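Local coordinates for protein alanine racemase (Oenococcus oeni PSU-1, PDB 3HUR) that belongs to the alanine racemase family, pairing an N-terminal TIM-barrel domain with a mainly beta C-terminal domain, at residues A[127-141]-A[183-196]. Residues are numbered along the deposited sequence; the frame is centred on the assembly and turned at random.
Sequences LAIDTGMTRIGFDKA and QLRRWQELTINQGF
Leu190 pushes its forked end from helix 174-191 into the loop of 127-141: CD1 lies against Ile129 CG2 (3.6 Å) and the carbonyl of Asp130, while CD2 beds on backbone, 3.4 Å from Asp139 O. Ile129 fills the hollow between Trp187 and Leu190, its CG1 branch lying 3.5 Å from Trp187 CZ3 and CG2 turned to Leu190. Thr191 CG2 lies over one face of the indole, toward its rim, and Phe201 meets the ring edge-to-face. Toward the start of 183-196, Thr131 wedges its side chain among Gln183, Arg186 and Trp187; with OG1 set between backbone N and carbonyl carbon (chi1 71°), CG2 comes 3.6 Å from Trp187 N and sits at the indole edge, near its plane. The setting is the TIM barrel: the loop leaves parallel strand 123-128 and leads to helix 141-153, and helix 174-191 follows the neighbouring strand 157-163. Gln183 gives Thr131 O a weak NE2 bond of 3.5 Å, its OE1 being taken by Ala167 N. Gly132, held by an Asx turn on Asp130, lies alongside Arg186 NH1, whose guanidinium pairs with Glu182. Beyond the helix, Phe196 CZ touches Leu127 CD2, and Gln194, bent at chi2 (-77°), donates an NE2 hydrogen bond to Ala141 O (2.9 Å), in its amide plane, and another to Leu190 O.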
loop_
_atom_site.group_PDB
_atom_site.type_symbol
_atom_site.label_atom_id
_atom_site.label_comp_id
_atom_site.label_asym_id
_atom_site.label_seq_id
_atom_site.Cartn_x
_atom_site.Cartn_y
_atom_site.Cartn_z
ATOM N N LEU A 127 -29.904 22.374 22.061
ATOM C CA LEU A 127 -29.009 23.152 22.854
ATOM C C LEU A 127 -27.934 22.208 23.335
ATOM O O LEU A 127 -28.203 21.203 24.002
ATOM C CB LEU A 127 -29.809 23.719 24.004
ATOM C CG LEU A 127 -29.197 24.810 24.842
ATOM C CD1 LEU A 127 -29.023 26.064 24.023
ATOM C CD2 LEU A 127 -30.203 25.011 25.967
ATOM N N ALA A 128 -26.709 22.511 22.951
ATOM C CA ALA A 128 -25.608 21.603 23.165
ATOM C C ALA A 128 -24.875 22.067 24.390
ATOM O O ALA A 128 -24.495 23.225 24.479
ATOM C CB ALA A 128 -24.681 21.605 21.961
ATOM N N ILE A 129 -24.674 21.157 25.326
ATOM C CA ILE A 129 -23.941 21.471 26.512
ATOM C C ILE A 129 -22.493 21.021 26.406
ATOM O O ILE A 129 -22.192 19.849 26.458
ATOM C CB ILE A 129 -24.594 20.814 27.763
ATOM C CG1 ILE A 129 -26.101 21.136 27.831
ATOM C CG2 ILE A 129 -23.867 21.257 29.008
ATOM C CD1 ILE A 129 -26.431 22.566 27.603
ATOM N N ASP A 130 -21.595 21.977 26.279
ATOM C CA ASP A 130 -20.171 21.686 26.318
ATOM C C ASP A 130 -19.774 21.256 27.713
ATOM O O ASP A 130 -19.475 22.087 28.562
ATOM C CB ASP A 130 -19.356 22.923 25.909
ATOM C CG ASP A 130 -17.821 22.670 25.882
ATOM O OD1 ASP A 130 -17.351 21.519 26.080
ATOM O OD2 ASP A 130 -17.069 23.651 25.660
ATOM N N THR A 131 -19.766 19.955 27.955
ATOM C CA THR A 131 -19.236 19.442 29.199
ATOM C C THR A 131 -17.784 19.038 29.021
ATOM O O THR A 131 -17.280 18.194 29.758
ATOM C CB THR A 131 -20.010 18.228 29.699
ATOM O OG1 THR A 131 -19.742 17.106 28.855
ATOM C CG2 THR A 131 -21.482 18.502 29.730
ATOM N N GLY A 132 -17.094 19.614 28.046
ATOM C CA GLY A 132 -15.652 19.416 27.991
ATOM C C GLY A 132 -14.960 19.339 26.652
ATOM O O GLY A 132 -14.262 20.276 26.250
ATOM N N MET A 133 -15.102 18.210 25.976
ATOM C CA MET A 133 -14.153 17.864 24.898
ATOM C C MET A 133 -14.582 18.404 23.501
ATOM O O MET A 133 -14.534 17.690 22.488
ATOM C CB MET A 133 -13.993 16.332 24.871
ATOM C CG MET A 133 -12.703 15.848 24.239
ATOM S SD MET A 133 -11.294 15.992 25.350
ATOM C CE MET A 133 -10.879 14.233 25.516
ATOM N N THR A 134 -15.013 19.656 23.433
ATOM C CA THR A 134 -15.610 20.149 22.201
ATOM C C THR A 134 -15.666 21.640 22.260
ATOM O O THR A 134 -15.455 22.210 23.332
ATOM C CB THR A 134 -17.022 19.587 22.000
ATOM O OG1 THR A 134 -17.794 20.499 21.216
ATOM C CG2 THR A 134 -17.722 19.364 23.323
ATOM N N ARG A 135 -15.916 22.279 21.120
ATOM C CA ARG A 135 -16.010 23.744 21.071
ATOM C C ARG A 135 -17.409 24.215 20.686
ATOM O O ARG A 135 -17.656 25.404 20.547
ATOM C CB ARG A 135 -14.975 24.288 20.106
ATOM C CG ARG A 135 -13.560 23.801 20.409
ATOM C CD ARG A 135 -12.620 23.997 19.243
ATOM N NE ARG A 135 -12.584 25.389 18.801
ATOM C CZ ARG A 135 -11.956 25.816 17.708
ATOM N NH1 ARG A 135 -11.291 24.962 16.931
ATOM N NH2 ARG A 135 -12.009 27.104 17.386
ATOM N N ILE A 136 -18.330 23.270 20.538
ATOM C CA ILE A 136 -19.667 23.572 20.096
ATOM C C ILE A 136 -20.560 23.750 21.327
ATOM O O ILE A 136 -20.559 22.908 22.252
ATOM C CB ILE A 136 -20.261 22.437 19.201
ATOM C CG1 ILE A 136 -19.230 21.879 18.189
ATOM C CG2 ILE A 136 -21.484 22.954 18.465
ATOM C CD1 ILE A 136 -19.765 20.635 17.291
ATOM N N GLY A 137 -21.307 24.852 21.353
ATOM C CA GLY A 137 -22.317 25.056 22.404
ATOM C C GLY A 137 -21.852 25.682 23.713
ATOM O O GLY A 137 -20.833 26.366 23.769
ATOM N N PHE A 138 -22.605 25.412 24.771
ATOM C CA PHE A 138 -22.608 26.239 25.969
ATOM C C PHE A 138 -21.878 25.619 27.142
ATOM O O PHE A 138 -22.226 24.518 27.549
ATOM C CB PHE A 138 -24.046 26.447 26.398
ATOM C CG PHE A 138 -24.878 27.202 25.403
ATOM C CD1 PHE A 138 -25.217 28.528 25.633
ATOM C CD2 PHE A 138 -25.344 26.580 24.251
ATOM C CE1 PHE A 138 -25.994 29.228 24.715
ATOM C CE2 PHE A 138 -26.115 27.252 23.338
ATOM C CZ PHE A 138 -26.446 28.583 23.560
ATOM N N ASP A 139 -20.902 26.339 27.704
ATOM C CA ASP A 139 -20.127 25.853 28.871
ATOM C C ASP A 139 -20.263 26.706 30.160
ATOM O O ASP A 139 -19.522 26.503 31.140
ATOM C CB ASP A 139 -18.633 25.700 28.513
ATOM C CG ASP A 139 -17.958 27.018 28.167
ATOM O OD1 ASP A 139 -18.613 28.081 28.196
ATOM O OD2 ASP A 139 -16.750 26.989 27.862
ATOM N N LYS A 140 -21.215 27.633 30.163
ATOM C CA LYS A 140 -21.425 28.528 31.301
ATOM C C LYS A 140 -22.889 28.530 31.721
ATOM O O LYS A 140 -23.784 28.597 30.887
ATOM C CB LYS A 140 -20.962 29.937 30.942
ATOM C CG LYS A 140 -19.436 30.054 30.830
ATOM C CD LYS A 140 -19.031 31.428 30.281
ATOM C CE LYS A 140 -17.561 31.467 29.828
ATOM N NZ LYS A 140 -17.286 32.713 29.053
ATOM N N ALA A 141 -23.124 28.439 33.020
ATOM C CA ALA A 141 -24.470 28.270 33.553
ATOM C C ALA A 141 -25.342 29.488 33.286
ATOM O O ALA A 141 -26.532 29.347 33.028
ATOM C CB ALA A 141 -24.411 27.962 35.056
ATOM N N GLN A 183 -16.982 15.126 33.316
ATOM C CA GLN A 183 -17.998 15.546 32.355
ATOM C C GLN A 183 -19.403 15.498 32.970
ATOM O O GLN A 183 -20.209 16.423 32.797
ATOM C CB GLN A 183 -17.941 14.675 31.093
ATOM C CG GLN A 183 -16.721 14.920 30.191
ATOM C CD GLN A 183 -16.913 14.393 28.764
ATOM O OE1 GLN A 183 -16.846 13.184 28.499
ATOM N NE2 GLN A 183 -17.160 15.306 27.856
ATOM N N LEU A 184 -19.707 14.421 33.684
ATOM C CA LEU A 184 -21.002 14.314 34.354
ATOM C C LEU A 184 -21.188 15.432 35.415
ATOM O O LEU A 184 -22.291 15.956 35.587
ATOM C CB LEU A 184 -21.124 12.945 34.996
ATOM C CG LEU A 184 -22.480 12.559 35.569
ATOM C CD1 LEU A 184 -23.584 12.748 34.507
ATOM C CD2 LEU A 184 -22.416 11.117 36.119
ATOM N N ARG A 185 -20.107 15.825 36.086
ATOM C CA ARG A 185 -20.179 16.957 37.023
ATOM C C ARG A 185 -20.603 18.203 36.226
ATOM O O ARG A 185 -21.634 18.831 36.547
ATOM C CB ARG A 185 -18.860 17.100 37.851
ATOM C CG ARG A 185 -18.426 18.515 38.408
ATOM C CD ARG A 185 -18.206 18.461 39.917
ATOM N NE ARG A 185 -16.918 18.928 40.464
ATOM C CZ ARG A 185 -16.740 19.943 41.341
ATOM N NH1 ARG A 185 -17.746 20.723 41.762
ATOM N NH2 ARG A 185 -15.509 20.213 41.777
ATOM N N ARG A 186 -19.867 18.508 35.158
ATOM C CA ARG A 186 -20.193 19.684 34.351
ATOM C C ARG A 186 -21.630 19.681 33.813
ATOM O O ARG A 186 -22.309 20.710 33.856
ATOM C CB ARG A 186 -19.203 19.838 33.209
ATOM C CG ARG A 186 -17.940 20.632 33.569
ATOM C CD ARG A 186 -16.738 19.883 32.986
ATOM N NE ARG A 186 -15.459 20.598 33.100
ATOM C CZ ARG A 186 -14.342 20.257 32.442
ATOM N NH1 ARG A 186 -14.319 19.215 31.601
ATOM N NH2 ARG A 186 -13.236 20.963 32.625
ATOM N N TRP A 187 -22.097 18.537 33.314
ATOM C CA TRP A 187 -23.477 18.431 32.841
ATOM C C TRP A 187 -24.440 18.939 33.921
ATOM O O TRP A 187 -25.243 19.842 33.690
ATOM C CB TRP A 187 -23.796 16.986 32.450
ATOM C CG TRP A 187 -25.242 16.715 32.251
ATOM C CD1 TRP A 187 -26.088 16.069 33.117
ATOM C CD2 TRP A 187 -26.030 17.058 31.105
ATOM N NE1 TRP A 187 -27.348 15.984 32.570
ATOM C CE2 TRP A 187 -27.339 16.594 31.342
ATOM C CE3 TRP A 187 -25.755 17.703 29.895
ATOM C CZ2 TRP A 187 -28.366 16.777 30.427
ATOM C CZ3 TRP A 187 -26.773 17.887 28.991
ATOM C CH2 TRP A 187 -28.064 17.425 29.257
ATOM N N GLN A 188 -24.318 18.351 35.105
ATOM C CA GLN A 188 -25.135 18.717 36.262
ATOM C C GLN A 188 -24.930 20.173 36.687
ATOM O O GLN A 188 -25.882 20.926 36.794
ATOM C CB GLN A 188 -24.827 17.779 37.409
ATOM C CG GLN A 188 -25.249 16.331 37.177
ATOM C CD GLN A 188 -24.766 15.467 38.283
ATOM O OE1 GLN A 188 -24.033 15.948 39.121
ATOM N NE2 GLN A 188 -25.148 14.185 38.300
ATOM N N GLU A 189 -23.701 20.611 36.841
ATOM C CA GLU A 189 -23.479 22.023 37.168
ATOM C C GLU A 189 -24.168 22.931 36.177
ATOM O O GLU A 189 -24.711 23.990 36.536
ATOM C CB GLU A 189 -21.988 22.361 37.241
ATOM C CG GLU A 189 -21.312 21.760 38.504
ATOM C CD GLU A 189 -19.799 21.955 38.541
ATOM O OE1 GLU A 189 -19.194 22.290 37.485
ATOM O OE2 GLU A 189 -19.225 21.743 39.638
ATOM N N LEU A 190 -24.162 22.506 34.915
ATOM C CA LEU A 190 -24.645 23.343 33.840
ATOM C C LEU A 190 -26.143 23.235 33.596
ATOM O O LEU A 190 -26.718 24.166 33.033
ATOM C CB LEU A 190 -23.853 23.058 32.566
ATOM C CG LEU A 190 -22.426 23.622 32.516
ATOM C CD1 LEU A 190 -21.729 23.003 31.270
ATOM C CD2 LEU A 190 -22.380 25.177 32.484
ATOM N N THR A 191 -26.776 22.146 34.048
ATOM C CA THR A 191 -28.214 21.909 33.784
ATOM C C THR A 191 -29.185 21.874 34.981
ATOM O O THR A 191 -30.376 22.158 34.801
ATOM C CB THR A 191 -28.423 20.595 33.007
ATOM O OG1 THR A 191 -27.946 19.484 33.769
ATOM C CG2 THR A 191 -27.682 20.629 31.686
ATOM N N ILE A 192 -28.717 21.504 36.184
ATOM C CA ILE A 192 -29.617 21.430 37.355
ATOM C C ILE A 192 -30.094 22.852 37.684
ATOM O O ILE A 192 -29.350 23.810 37.494
ATOM C CB ILE A 192 -28.938 20.805 38.602
ATOM C CG1 ILE A 192 -28.424 19.375 38.337
ATOM C CG2 ILE A 192 -29.910 20.774 39.798
ATOM C CD1 ILE A 192 -29.336 18.259 38.894
ATOM N N ASN A 193 -31.348 22.996 38.108
ATOM C CA ASN A 193 -31.912 24.327 38.478
ATOM C C ASN A 193 -32.100 25.289 37.283
ATOM O O ASN A 193 -32.425 26.472 37.479
ATOM C CB ASN A 193 -31.063 25.076 39.568
ATOM C CG ASN A 193 -30.916 24.296 40.894
ATOM O OD1 ASN A 193 -31.783 23.495 41.272
ATOM N ND2 ASN A 193 -29.817 24.547 41.601
ATOM N N GLN A 194 -31.870 24.807 36.056
ATOM C CA GLN A 194 -32.187 25.610 34.855
ATOM C C GLN A 194 -33.659 25.547 34.504
ATOM O O GLN A 194 -34.160 26.409 33.816
ATOM C CB GLN A 194 -31.351 25.156 33.661
ATOM C CG GLN A 194 -29.857 25.354 33.881
ATOM C CD GLN A 194 -29.419 26.793 33.728
ATOM O OE1 GLN A 194 -30.237 27.697 33.478
ATOM N NE2 GLN A 194 -28.107 27.016 33.851
ATOM N N GLY A 195 -34.348 24.528 34.983
ATOM C CA GLY A 195 -35.784 24.403 34.744
ATOM C C GLY A 195 -36.192 23.710 33.446
ATOM O O GLY A 195 -37.351 23.840 33.014
ATOM N N PHE A 196 -35.261 22.962 32.832
ATOM C CA PHE A 196 -35.533 22.331 31.542
ATOM C C PHE A 196 -36.498 21.199 31.730
ATOM O O PHE A 196 -36.298 20.374 32.595
ATOM C CB PHE A 196 -34.255 21.759 30.902
ATOM C CG PHE A 196 -33.408 22.775 30.214
ATOM C CD1 PHE A 196 -33.933 23.552 29.212
ATOM C CD2 PHE A 196 -32.087 22.929 30.559
ATOM C CE1 PHE A 196 -33.170 24.494 28.574
ATOM C CE2 PHE A 196 -31.295 23.877 29.933
ATOM C CZ PHE A 196 -31.828 24.660 28.938
#